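Local coordinates for protein (S)-imine reductase (PDB 4OQY) that reduces imines to amines with S selectivity, probably drawing hydride from NADPH held at a Rossmann-fold domain, at residues 68-73 with 93-98; 124-129 with 151-156; 187-192 with 246-251. All coordinates share one frame; numbering follows the deposited sequence.

Interaction 1: residues 68-73 with 93-98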
ATOM      1  N   THR B  68     -22.759 -12.347   2.643  1.00 29.80           N
ATOM      2  CA  THR B  68     -21.361 -12.565   2.279  1.00 30.29           C
ATOM      3  C   THR B  68     -21.070 -12.296   0.794  1.00 29.36           C
ATOM      4  O   THR B  68     -20.012 -11.772   0.449  1.00 29.29           O
ATOM      5  CB  THR B  68     -20.882 -13.980   2.669  1.00 31.78           C
ATOM      6  OG1 THR B  68     -21.302 -14.268   4.001  1.00 33.57           O
ATOM      7  CG2 THR B  68     -19.367 -14.057   2.640  1.00 32.39           C
ATOM      8  N   ASP B  69     -22.002 -12.662  -0.076  1.00 28.59           N
ATOM      9  CA  ASP B  69     -21.823 -12.474  -1.518  1.00 27.45           C
ATOM     10  C   ASP B  69     -23.157 -12.645  -2.237  1.00 26.39           C
ATOM     11  O   ASP B  69     -24.152 -12.926  -1.601  1.00 25.88           O
ATOM     12  CB  ASP B  69     -20.758 -13.432  -2.082  1.00 28.35           C
ATOM     13  CG  ASP B  69     -21.084 -14.902  -1.853  1.00 28.98           C
ATOM     14  OD1 ASP B  69     -22.263 -15.279  -1.695  1.00 28.95           O
ATOM     15  OD2 ASP B  69     -20.129 -15.700  -1.845  1.00 29.98           O
ATOM     16  N   TYR B  70     -23.186 -12.482  -3.557  1.00 25.52           N
ATOM     17  CA  TYR B  70     -24.455 -12.572  -4.261  1.00 25.10           C
ATOM     18  C   TYR B  70     -25.061 -13.956  -4.271  1.00 24.35           C
ATOM     19  O   TYR B  70     -26.266 -14.072  -4.303  1.00 23.70           O
ATOM     20  CB  TYR B  70     -24.351 -11.987  -5.667  1.00 25.29           C
ATOM     21  CG  TYR B  70     -24.448 -10.480  -5.661  1.00 25.73           C
ATOM     22  CD1 TYR B  70     -23.966  -9.708  -4.582  1.00 25.74           C
ATOM     23  CD2 TYR B  70     -25.024  -9.816  -6.714  1.00 25.96           C
ATOM     24  CE1 TYR B  70     -24.060  -8.327  -4.590  1.00 25.91           C
ATOM     25  CE2 TYR B  70     -25.135  -8.433  -6.717  1.00 26.06           C
ATOM     26  CZ  TYR B  70     -24.639  -7.692  -5.678  1.00 26.11           C
ATOM     27  OH  TYR B  70     -24.774  -6.320  -5.730  1.00 26.52           O
ATOM     28  N   ASP B  71     -24.244 -14.999  -4.188  1.00 24.24           N
ATOM     29  CA  ASP B  71     -24.772 -16.344  -4.000  1.00 24.39           C
ATOM     30  C   ASP B  71     -25.666 -16.465  -2.784  1.00 23.74           C
ATOM     31  O   ASP B  71     -26.709 -17.107  -2.850  1.00 23.47           O
ATOM     32  CB  ASP B  71     -23.649 -17.387  -3.864  1.00 25.40           C
ATOM     33  CG  ASP B  71     -22.966 -17.734  -5.195  1.00 25.85           C
ATOM     34  OD1 ASP B  71     -23.491 -17.499  -6.305  1.00 26.52           O
ATOM     35  OD2 ASP B  71     -21.853 -18.279  -5.114  1.00 26.52           O
ATOM     36  N   ALA B  72     -25.242 -15.852  -1.670  1.00 22.97           N
ATOM     37  CA  ALA B  72     -26.027 -15.814  -0.437  1.00 22.70           C
ATOM     38  C   ALA B  72     -27.315 -15.020  -0.608  1.00 22.32           C
ATOM     39  O   ALA B  72     -28.372 -15.407  -0.121  1.00 21.94           O
ATOM     40  CB  ALA B  72     -25.209 -15.191   0.683  1.00 22.63           C
ATOM     41  N   VAL B  73     -27.211 -13.911  -1.326  1.00 22.23           N
ATOM     42  CA  VAL B  73     -28.358 -13.113  -1.697  1.00 22.34           C
ATOM     43  C   VAL B  73     -29.402 -13.931  -2.488  1.00 22.77           C
ATOM     44  O   VAL B  73     -30.577 -13.948  -2.129  1.00 22.63           O
ATOM     45  CB  VAL B  73     -27.920 -11.893  -2.521  1.00 22.29           C
ATOM     46  CG1 VAL B  73     -29.126 -11.172  -3.111  1.00 22.44           C
ATOM     47  CG2 VAL B  73     -27.098 -10.942  -1.666  1.00 22.17           C
ATOM     48  N   SER B  93     -23.971  -6.213  -0.006  1.00 24.67           N
ATOM     49  CA  SER B  93     -23.094  -7.377  -0.053  1.00 25.26           C
ATOM     50  C   SER B  93     -21.977  -7.168  -1.115  1.00 26.05           C
ATOM     51  O   SER B  93     -22.290  -6.739  -2.214  1.00 26.82           O
ATOM     52  CB  SER B  93     -23.910  -8.637  -0.437  1.00 25.13           C
ATOM     53  OG  SER B  93     -25.126  -8.803   0.297  1.00 25.24           O
ATOM     54  N   SER B  94     -20.715  -7.511  -0.820  1.00 26.61           N
ATOM     55  CA  SER B  94     -19.582  -7.441  -1.804  1.00 27.04           C
ATOM     56  C   SER B  94     -19.714  -8.425  -2.939  1.00 26.92           C
ATOM     57  O   SER B  94     -19.917  -9.599  -2.695  1.00 27.06           O
ATOM     58  CB  SER B  94     -18.203  -7.737  -1.134  1.00 27.74           C
ATOM     59  OG  SER B  94     -17.177  -8.156  -2.098  1.00 28.86           O
ATOM     60  N   ASP B  95     -19.576  -7.946  -4.174  1.00 26.60           N
ATOM     61  CA  ASP B  95     -19.384  -8.820  -5.302  1.00 26.31           C
ATOM     62  C   ASP B  95     -19.004  -7.966  -6.512  1.00 25.28           C
ATOM     63  O   ASP B  95     -18.784  -6.760  -6.391  1.00 24.33           O
ATOM     64  CB  ASP B  95     -20.642  -9.683  -5.543  1.00 27.20           C
ATOM     65  CG  ASP B  95     -20.309 -11.098  -5.972  1.00 28.14           C
ATOM     66  OD1 ASP B  95     -19.407 -11.246  -6.827  1.00 28.91           O
ATOM     67  OD2 ASP B  95     -20.975 -12.051  -5.474  1.00 28.51           O
ATOM     68  N   THR B  96     -18.900  -8.596  -7.671  1.00 24.15           N
ATOM     69  CA  THR B  96     -18.312  -7.947  -8.815  1.00 23.80           C
ATOM     70  C   THR B  96     -19.310  -7.024  -9.478  1.00 23.50           C
ATOM     71  O   THR B  96     -20.510  -7.221  -9.336  1.00 23.05           O
ATOM     72  CB  THR B  96     -17.860  -8.965  -9.869  1.00 23.98           C
ATOM     73  OG1 THR B  96     -19.016  -9.578 -10.460  1.00 23.97           O
ATOM     74  CG2 THR B  96     -16.962 -10.010  -9.240  1.00 24.01           C
ATOM     75  N   PRO B  97     -18.803  -6.026 -10.216  1.00 23.55           N
ATOM     76  CA  PRO B  97     -19.667  -5.156 -10.989  1.00 23.75           C
ATOM     77  C   PRO B  97     -20.606  -5.951 -11.896  1.00 24.03           C
ATOM     78  O   PRO B  97     -21.782  -5.626 -11.977  1.00 23.74           O
ATOM     79  CB  PRO B  97     -18.681  -4.293 -11.785  1.00 23.96           C
ATOM     80  CG  PRO B  97     -17.486  -4.212 -10.908  1.00 23.77           C
ATOM     81  CD  PRO B  97     -17.402  -5.563 -10.249  1.00 23.59           C
ATOM     82  N   ASP B  98     -20.115  -6.986 -12.567  1.00 24.53           N
ATOM     83  CA  ASP B  98     -21.000  -7.737 -13.443  1.00 25.25           C
ATOM     84  C   ASP B  98     -22.088  -8.487 -12.687  1.00 24.94           C
ATOM     85  O   ASP B  98     -23.202  -8.576 -13.179  1.00 24.93           O
ATOM     86  CB  ASP B  98     -20.215  -8.678 -14.361  1.00 25.93           C
ATOM     87  CG  ASP B  98     -19.510  -7.938 -15.480  1.00 26.96           C
ATOM     88  OD1 ASP B  98     -19.726  -6.711 -15.643  1.00 28.05           O
ATOM     89  OD2 ASP B  98     -18.723  -8.583 -16.201  1.00 27.78           O
TER
HETATM   90  O   HOH W   1     -23.749  -4.870  -3.846  1.00 23.34           O
HETATM   91  O   HOH W   2     -21.531 -14.592  -5.624  1.00 31.39           O
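Two turns that lead into helices, residues 68-73 entering helix 70-77 and residues 93-98 entering helix 97-109, come closest at Asp69 and Ser93, whose CA atoms are 5.5 Å apart. One carboxylate spans the gap. Asp95 OD2 takes the N-H of Tyr70 through its anti lone pair, N to OD2 3.0 Å and bent only slightly (165°), while Asp95 OD1 uses its own anti lone pair on the backbone N of Thr96. Aspartate suits the place because its two oxygens serve both segments at once, Tyr70 N on one and Thr96 N on its own, and a water joins Asp95 OD2 to Asp71 N as well. Asp69, the N-cap residue, turns its carboxylate back on its own helix, OD1 to Ala72 N 3.0 Å.

The Tyr70 ring extends alongside the 93-98 segment. Its CG stands beside the backbone N (chi1 -80°), which brings CD1 within 3.5 Å of Asp95 CB, with ring and carboxylate planes 75° apart. Ser93 O lies at the ring edge, in its plane, 3.4 Å from Tyr70 CE1, and a water accepts from Tyr70 OH and donates to the same carbonyl. The aromatic body thus packs in the interior, also against Ala100 and Ala103, while its hydroxyl is satisfied. Val73 CG2 touches Ser93 OG at 3.5 Å; that hydroxyl finds its polar partners in Asn91 and Leu67 N.

Thr68 and Ser94 belong to the NADPH site, and Ser94 OG is hydrogen-bonded to His243 of the second subunit. Direct and water-mediated bonds to the first turn of helix 70-77, at the positive end of the helix dipole, would favour a charged Asp95; the contact therefore ties together two cofactor-binding loops of the Rossmann domain through a carboxylate, a helix start and an aromatic ring.

Interaction 2: residues 124-129 with 151-156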
ATOM      1  N   PRO B 124     -17.403  -1.628  13.187  1.00 28.72           N
ATOM      2  CA  PRO B 124     -17.414  -0.635  14.272  1.00 29.28           C
ATOM      3  C   PRO B 124     -17.480   0.824  13.818  1.00 29.08           C
ATOM      4  O   PRO B 124     -17.693   1.691  14.660  1.00 29.28           O
ATOM      5  CB  PRO B 124     -16.111  -0.900  15.046  1.00 29.78           C
ATOM      6  CG  PRO B 124     -15.311  -1.853  14.243  1.00 29.48           C
ATOM      7  CD  PRO B 124     -16.228  -2.517  13.256  1.00 28.77           C
ATOM      8  N   LEU B 125     -17.309   1.102  12.518  1.00 28.28           N
ATOM      9  CA  LEU B 125     -17.385   2.481  12.023  1.00 28.42           C
ATOM     10  C   LEU B 125     -18.731   2.857  11.427  1.00 28.10           C
ATOM     11  O   LEU B 125     -18.960   4.033  11.097  1.00 28.30           O
ATOM     12  CB  LEU B 125     -16.253   2.788  11.035  1.00 28.41           C
ATOM     13  CG  LEU B 125     -14.829   2.758  11.610  1.00 28.68           C
ATOM     14  CD1 LEU B 125     -13.870   3.350  10.595  1.00 28.59           C
ATOM     15  CD2 LEU B 125     -14.710   3.512  12.928  1.00 29.66           C
ATOM     16  N   ILE B 126     -19.643   1.896  11.360  1.00 27.75           N
ATOM     17  CA  ILE B 126     -21.010   2.184  10.950  1.00 27.89           C
ATOM     18  C   ILE B 126     -21.574   3.179  11.955  1.00 29.15           C
ATOM     19  O   ILE B 126     -21.368   3.030  13.147  1.00 29.50           O
ATOM     20  CB  ILE B 126     -21.861   0.909  10.928  1.00 27.29           C
ATOM     21  CG1 ILE B 126     -21.367  -0.029   9.822  1.00 26.63           C
ATOM     22  CG2 ILE B 126     -23.338   1.220  10.721  1.00 27.21           C
ATOM     23  CD1 ILE B 126     -21.511   0.524   8.417  1.00 26.18           C
ATOM     24  N   GLY B 127     -22.276   4.198  11.474  1.00 30.03           N
ATOM     25  CA  GLY B 127     -22.850   5.207  12.368  1.00 31.63           C
ATOM     26  C   GLY B 127     -21.884   6.294  12.809  1.00 33.25           C
ATOM     27  O   GLY B 127     -22.257   7.161  13.588  1.00 34.29           O
ATOM     28  N   LYS B 128     -20.634   6.236  12.349  1.00 34.41           N
ATOM     29  CA  LYS B 128     -19.673   7.281  12.653  1.00 36.27           C
ATOM     30  C   LYS B 128     -19.560   8.266  11.502  1.00 37.14           C
ATOM     31  O   LYS B 128     -19.725   7.884  10.324  1.00 36.85           O
ATOM     32  CB  LYS B 128     -18.300   6.719  13.040  1.00 36.87           C
ATOM     33  CG  LYS B 128     -18.332   5.712  14.182  1.00 37.88           C
ATOM     34  CD  LYS B 128     -19.162   6.187  15.361  1.00 39.47           C
ATOM     35  CE  LYS B 128     -18.853   5.421  16.643  1.00 40.49           C
ATOM     36  NZ  LYS B 128     -19.054   3.955  16.476  1.00 40.12           N
ATOM     37  N   PRO B 129     -19.268   9.539  11.835  1.00 38.83           N
ATOM     38  CA  PRO B 129     -19.324  10.659  10.888  1.00 39.49           C
ATOM     39  C   PRO B 129     -18.442  10.527   9.656  1.00 38.41           C
ATOM     40  O   PRO B 129     -18.852  10.926   8.571  1.00 39.29           O
ATOM     41  CB  PRO B 129     -18.845  11.850  11.723  1.00 40.49           C
ATOM     42  CG  PRO B 129     -19.139  11.476  13.137  1.00 41.13           C
ATOM     43  CD  PRO B 129     -18.866  10.001  13.179  1.00 40.40           C
ATOM     44  N   VAL B 151     -28.223   7.269   7.582  1.00 28.49           N
ATOM     45  CA  VAL B 151     -28.111   6.991   9.004  1.00 28.42           C
ATOM     46  C   VAL B 151     -26.923   6.040   9.207  1.00 27.58           C
ATOM     47  O   VAL B 151     -26.211   6.130  10.195  1.00 27.39           O
ATOM     48  CB  VAL B 151     -29.424   6.411   9.565  1.00 28.51           C
ATOM     49  CG1 VAL B 151     -29.240   5.992  11.000  1.00 28.96           C
ATOM     50  CG2 VAL B 151     -30.546   7.442   9.468  1.00 29.06           C
ATOM     51  N   LEU B 152     -26.676   5.151   8.244  1.00 26.22           N
ATOM     52  CA  LEU B 152     -25.578   4.206   8.405  1.00 25.70           C
ATOM     53  C   LEU B 152     -24.210   4.855   8.178  1.00 25.75           C
ATOM     54  O   LEU B 152     -23.247   4.612   8.920  1.00 25.79           O
ATOM     55  CB  LEU B 152     -25.775   3.019   7.442  1.00 24.90           C
ATOM     56  CG  LEU B 152     -27.073   2.224   7.625  1.00 24.72           C
ATOM     57  CD1 LEU B 152     -27.139   1.079   6.627  1.00 24.21           C
ATOM     58  CD2 LEU B 152     -27.193   1.683   9.038  1.00 24.92           C
ATOM     59  N   THR B 153     -24.115   5.615   7.097  1.00 25.73           N
ATOM     60  CA  THR B 153     -22.867   6.216   6.654  1.00 25.85           C
ATOM     61  C   THR B 153     -23.268   7.391   5.763  1.00 26.00           C
ATOM     62  O   THR B 153     -24.409   7.465   5.321  1.00 25.77           O
ATOM     63  CB  THR B 153     -22.006   5.239   5.778  1.00 25.28           C
ATOM     64  OG1 THR B 153     -22.664   4.957   4.527  1.00 25.10           O
ATOM     65  CG2 THR B 153     -21.673   3.899   6.463  1.00 25.03           C
ATOM     66  N   ASN B 154     -22.336   8.266   5.434  1.00 26.29           N
ATOM     67  CA  ASN B 154     -22.534   9.136   4.279  1.00 26.65           C
ATOM     68  C   ASN B 154     -22.866   8.222   3.063  1.00 25.71           C
ATOM     69  O   ASN B 154     -22.373   7.088   2.972  1.00 25.18           O
ATOM     70  CB  ASN B 154     -21.270   9.996   4.044  1.00 27.40           C
ATOM     71  CG  ASN B 154     -21.316  10.832   2.745  1.00 27.97           C
ATOM     72  OD1 ASN B 154     -21.671  12.013   2.776  1.00 29.42           O
ATOM     73  ND2 ASN B 154     -20.943  10.232   1.611  1.00 27.77           N
ATOM     74  N   ALA B 155     -23.728   8.716   2.179  1.00 25.56           N
ATOM     75  CA  ALA B 155     -24.213   7.952   1.027  1.00 25.01           C
ATOM     76  C   ALA B 155     -23.714   8.653  -0.217  1.00 25.05           C
ATOM     77  O   ALA B 155     -24.159   9.752  -0.531  1.00 25.54           O
ATOM     78  CB  ALA B 155     -25.725   7.912   1.060  1.00 25.05           C
ATOM     79  N   ASP B 156     -22.744   8.051  -0.893  1.00 24.55           N
ATOM     80  CA  ASP B 156     -22.040   8.746  -1.940  1.00 24.78           C
ATOM     81  C   ASP B 156     -22.506   8.135  -3.252  1.00 24.58           C
ATOM     82  O   ASP B 156     -22.048   7.062  -3.616  1.00 23.93           O
ATOM     83  CB  ASP B 156     -20.531   8.597  -1.741  1.00 24.64           C
ATOM     84  CG  ASP B 156     -19.722   9.267  -2.834  1.00 24.90           C
ATOM     85  OD1 ASP B 156     -20.293   9.914  -3.737  1.00 25.20           O
ATOM     86  OD2 ASP B 156     -18.483   9.154  -2.796  1.00 25.03           O
TER
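Ile126 lays its CD1 methyl against Thr153 CG2, 3.9 Å away, the two side chains meeting at a slant. Its other branch, CG2, packs on Leu152, 4.2 Å from CD2 and 3.8 Å from the carbonyl O. With CG2 anti to the backbone N and CG1 beside it (chi1 -67°), the branched chain can meet both neighbours at once. The backbone makes the polar link: Gly127 N donates to Leu152 O at 2.8 Å, the donor tilted 20° from the carbonyl plane.

Gly127 is the third residue of a type II beta turn from Leu125 to Lys128, closed by Lys128 N to Leu125 O. Its positive phi (82°) favours glycine, since a side chain there would press on the preceding carbonyl. The turn belongs to the loop between strands 113-119 and 132-136, and here it meets the chain entering strand 154-157, an outermost strand of the Rossmann-domain sheet within this chain. Thr153 offers its methyl to Ile126 and turns its hydroxyl elsewhere, to Asn154 O at 2.7 Å and to Thr133 OG1 in the neighbouring strand. Helix 13-24 covers the apolar patch: Ile126 touches Met14, an NADPH-site residue, and Thr21, while Leu152 rests on Met18 and Phe22.

Interaction 3: residues 187-192 with 246-251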
ATOM      1  N   LEU B 187       7.535  -8.074   6.592  1.00 23.58           N
ATOM      2  CA  LEU B 187       7.750  -8.722   7.878  1.00 24.26           C
ATOM      3  C   LEU B 187       8.459 -10.064   7.646  1.00 24.49           C
ATOM      4  O   LEU B 187       9.350 -10.444   8.398  1.00 25.19           O
ATOM      5  CB  LEU B 187       6.429  -8.885   8.632  1.00 24.36           C
ATOM      6  CG  LEU B 187       5.699  -7.592   9.057  1.00 24.33           C
ATOM      7  CD1 LEU B 187       4.392  -7.938   9.761  1.00 24.43           C
ATOM      8  CD2 LEU B 187       6.548  -6.691   9.949  1.00 24.94           C
ATOM      9  N   ALA B 188       8.096 -10.744   6.561  1.00 24.00           N
ATOM     10  CA  ALA B 188       8.792 -11.950   6.145  1.00 24.23           C
ATOM     11  C   ALA B 188      10.258 -11.654   5.842  1.00 24.43           C
ATOM     12  O   ALA B 188      11.143 -12.334   6.345  1.00 25.03           O
ATOM     13  CB  ALA B 188       8.115 -12.560   4.919  1.00 23.65           C
ATOM     14  N   LEU B 189      10.500 -10.631   5.022  1.00 24.12           N
ATOM     15  CA  LEU B 189      11.860 -10.203   4.688  1.00 24.37           C
ATOM     16  C   LEU B 189      12.648  -9.866   5.957  1.00 25.35           C
ATOM     17  O   LEU B 189      13.797 -10.260   6.106  1.00 25.72           O
ATOM     18  CB  LEU B 189      11.844  -9.002   3.725  1.00 23.67           C
ATOM     19  CG  LEU B 189      13.205  -8.363   3.409  1.00 23.67           C
ATOM     20  CD1 LEU B 189      14.036  -9.296   2.537  1.00 23.65           C
ATOM     21  CD2 LEU B 189      13.052  -6.994   2.757  1.00 23.19           C
ATOM     22  N   GLY B 190      12.029  -9.135   6.871  1.00 26.03           N
ATOM     23  CA  GLY B 190      12.681  -8.825   8.145  1.00 27.22           C
ATOM     24  C   GLY B 190      13.137 -10.079   8.878  1.00 28.40           C
ATOM     25  O   GLY B 190      14.299 -10.193   9.299  1.00 28.98           O
ATOM     26  N   GLN B 191      12.228 -11.039   9.022  1.00 29.14           N
ATOM     27  CA  GLN B 191      12.539 -12.260   9.771  1.00 30.53           C
ATOM     28  C   GLN B 191      13.651 -13.044   9.128  1.00 30.68           C
ATOM     29  O   GLN B 191      14.520 -13.553   9.819  1.00 31.40           O
ATOM     30  CB  GLN B 191      11.309 -13.139   9.946  1.00 31.16           C
ATOM     31  CG  GLN B 191      10.391 -12.594  11.019  1.00 32.12           C
ATOM     32  CD  GLN B 191       9.068 -13.324  11.116  1.00 32.81           C
ATOM     33  OE1 GLN B 191       8.808 -14.281  10.396  1.00 33.37           O
ATOM     34  NE2 GLN B 191       8.215 -12.859  12.027  1.00 33.60           N
ATOM     35  N   ALA B 192      13.656 -13.096   7.807  1.00 30.06           N
ATOM     36  CA  ALA B 192      14.710 -13.782   7.081  1.00 30.40           C
ATOM     37  C   ALA B 192      16.069 -13.104   7.254  1.00 31.04           C
ATOM     38  O   ALA B 192      17.093 -13.691   6.906  1.00 31.46           O
ATOM     39  CB  ALA B 192      14.358 -13.865   5.600  1.00 29.57           C
ATOM     40  N   HIS B 246      15.572  -8.435  -5.987  1.00 20.76           N
ATOM     41  CA  HIS B 246      16.748  -9.186  -5.641  1.00 21.54           C
ATOM     42  C   HIS B 246      16.883  -9.313  -4.142  1.00 21.39           C
ATOM     43  O   HIS B 246      17.338 -10.316  -3.666  1.00 21.99           O
ATOM     44  CB  HIS B 246      17.980  -8.545  -6.252  1.00 22.01           C
ATOM     45  CG  HIS B 246      18.037  -8.662  -7.745  1.00 22.99           C
ATOM     46  ND1 HIS B 246      18.733  -7.774  -8.530  1.00 23.43           N
ATOM     47  CD2 HIS B 246      17.449  -9.529  -8.601  1.00 24.05           C
ATOM     48  CE1 HIS B 246      18.606  -8.106  -9.802  1.00 24.07           C
ATOM     49  NE2 HIS B 246      17.831  -9.174  -9.873  1.00 24.55           N
ATOM     50  N   THR B 247      16.483  -8.293  -3.405  1.00 20.63           N
ATOM     51  CA  THR B 247      16.501  -8.368  -1.940  1.00 20.64           C
ATOM     52  C   THR B 247      15.663  -9.531  -1.420  1.00 21.14           C
ATOM     53  O   THR B 247      16.121 -10.307  -0.585  1.00 21.68           O
ATOM     54  CB  THR B 247      16.000  -7.044  -1.355  1.00 20.01           C
ATOM     55  OG1 THR B 247      16.877  -5.999  -1.784  1.00 19.63           O
ATOM     56  CG2 THR B 247      15.960  -7.099   0.161  1.00 20.24           C
ATOM     57  N   HIS B 248      14.439  -9.660  -1.927  1.00 21.10           N
ATOM     58  CA  HIS B 248      13.585 -10.779  -1.536  1.00 21.79           C
ATOM     59  C   HIS B 248      14.094 -12.138  -2.024  1.00 22.76           C
ATOM     60  O   HIS B 248      14.022 -13.122  -1.289  1.00 23.28           O
ATOM     61  CB  HIS B 248      12.139 -10.558  -1.966  1.00 21.46           C
ATOM     62  CG  HIS B 248      11.500  -9.396  -1.276  1.00 20.88           C
ATOM     63  ND1 HIS B 248      11.012  -9.471   0.011  1.00 21.14           N
ATOM     64  CD2 HIS B 248      11.345  -8.110  -1.659  1.00 20.26           C
ATOM     65  CE1 HIS B 248      10.550  -8.288   0.373  1.00 20.61           C
ATOM     66  NE2 HIS B 248      10.736  -7.447  -0.624  1.00 20.07           N
ATOM     67  N   GLN B 249      14.622 -12.191  -3.243  1.00 23.23           N
ATOM     68  CA  GLN B 249      15.254 -13.421  -3.763  1.00 24.34           C
ATOM     69  C   GLN B 249      16.414 -13.844  -2.873  1.00 24.80           C
ATOM     70  O   GLN B 249      16.453 -14.963  -2.391  1.00 25.50           O
ATOM     71  CB  GLN B 249      15.769 -13.204  -5.182  1.00 24.73           C
ATOM     72  CG  GLN B 249      14.666 -12.984  -6.194  1.00 24.91           C
ATOM     73  CD  GLN B 249      15.193 -12.696  -7.598  1.00 25.44           C
ATOM     74  OE1 GLN B 249      16.248 -12.073  -7.767  1.00 25.91           O
ATOM     75  NE2 GLN B 249      14.440 -13.106  -8.603  1.00 25.92           N
ATOM     76  N   ASP B 250      17.330 -12.911  -2.607  1.00 24.49           N
ATOM     77  CA  ASP B 250      18.484 -13.169  -1.731  1.00 25.05           C
ATOM     78  C   ASP B 250      18.068 -13.652  -0.330  1.00 25.32           C
ATOM     79  O   ASP B 250      18.746 -14.478   0.277  1.00 26.17           O
ATOM     80  CB  ASP B 250      19.330 -11.900  -1.553  1.00 24.56           C
ATOM     81  CG  ASP B 250      20.050 -11.471  -2.817  1.00 24.56           C
ATOM     82  OD1 ASP B 250      20.152 -12.264  -3.791  1.00 25.20           O
ATOM     83  OD2 ASP B 250      20.514 -10.311  -2.829  1.00 24.17           O
ATOM     84  N   ALA B 251      16.947 -13.149   0.176  1.00 24.66           N
ATOM     85  CA  ALA B 251      16.520 -13.481   1.531  1.00 24.98           C
ATOM     86  C   ALA B 251      15.859 -14.858   1.627  1.00 25.81           C
ATOM     87  O   ALA B 251      15.674 -15.371   2.723  1.00 26.45           O
ATOM     88  CB  ALA B 251      15.586 -12.414   2.064  1.00 24.27           C
TER
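Segments 187-192 and 246-251, on helices 163-192 and 234-251, run in broadly the same direction, their axes 48° apart and 9.9 Å at closest approach, with Ala192 and Ala251 nearest in backbone, CA to CA 5.8 Å. Leu189 fills the interface. Its CG, anti to the backbone N (chi1 174°), carries both methyls forward: CD1 meets Ala251 CB at 3.5 Å and Thr247 CG2 at 3.8 Å, and CD2 lies 3.7 Å from His248 CE1. The imidazole comes across the leucine at about a right angle, its CE1 also 3.7 Å from Leu189 CB. Small residues suit the converging end, where Ala192 CB sits 3.5 Å from Ala251 O and the two alanine methyls are 4.0 Å apart.

Thr247 turns a methyl to Leu189, and His248 lays CE1 and ND1 against it; Thr247 OG1 bonds to His243 O one turn back in its own helix, and His248 NE2 to Thr174 OG1 of the second subunit. The contact thus joins two helices of the C-terminal domain by apolar packing; Val253, in a loop, touches Ala192 and His248, while helix 197-207 packs on Leu187 and Gln191, and the second subunit places Gln170 against Thr247.

How the interactions relate
The three contacts come in succession along the chain, none nested in another. Interactions 1 and 2 share the Rossmann-type domain, their centres 21 Å apart and nearest atoms about 10 Å apart: the first joins loops after strands 62-65 and 88-91, the second lies by an edge strand of the sheet within this chain, 154-157. The long helix 163-192 follows that strand and carries the chain to interaction 3, in the helical C-terminal domain, with centres 37 and 40 Å from those of interactions 1 and 2. Interactions 1 and 3 both touch the second subunit; Asp98 of one subunit packs against Asp250 of the other. Distant within one chain, cofactor domain and helical domain therefore meet across the dimer.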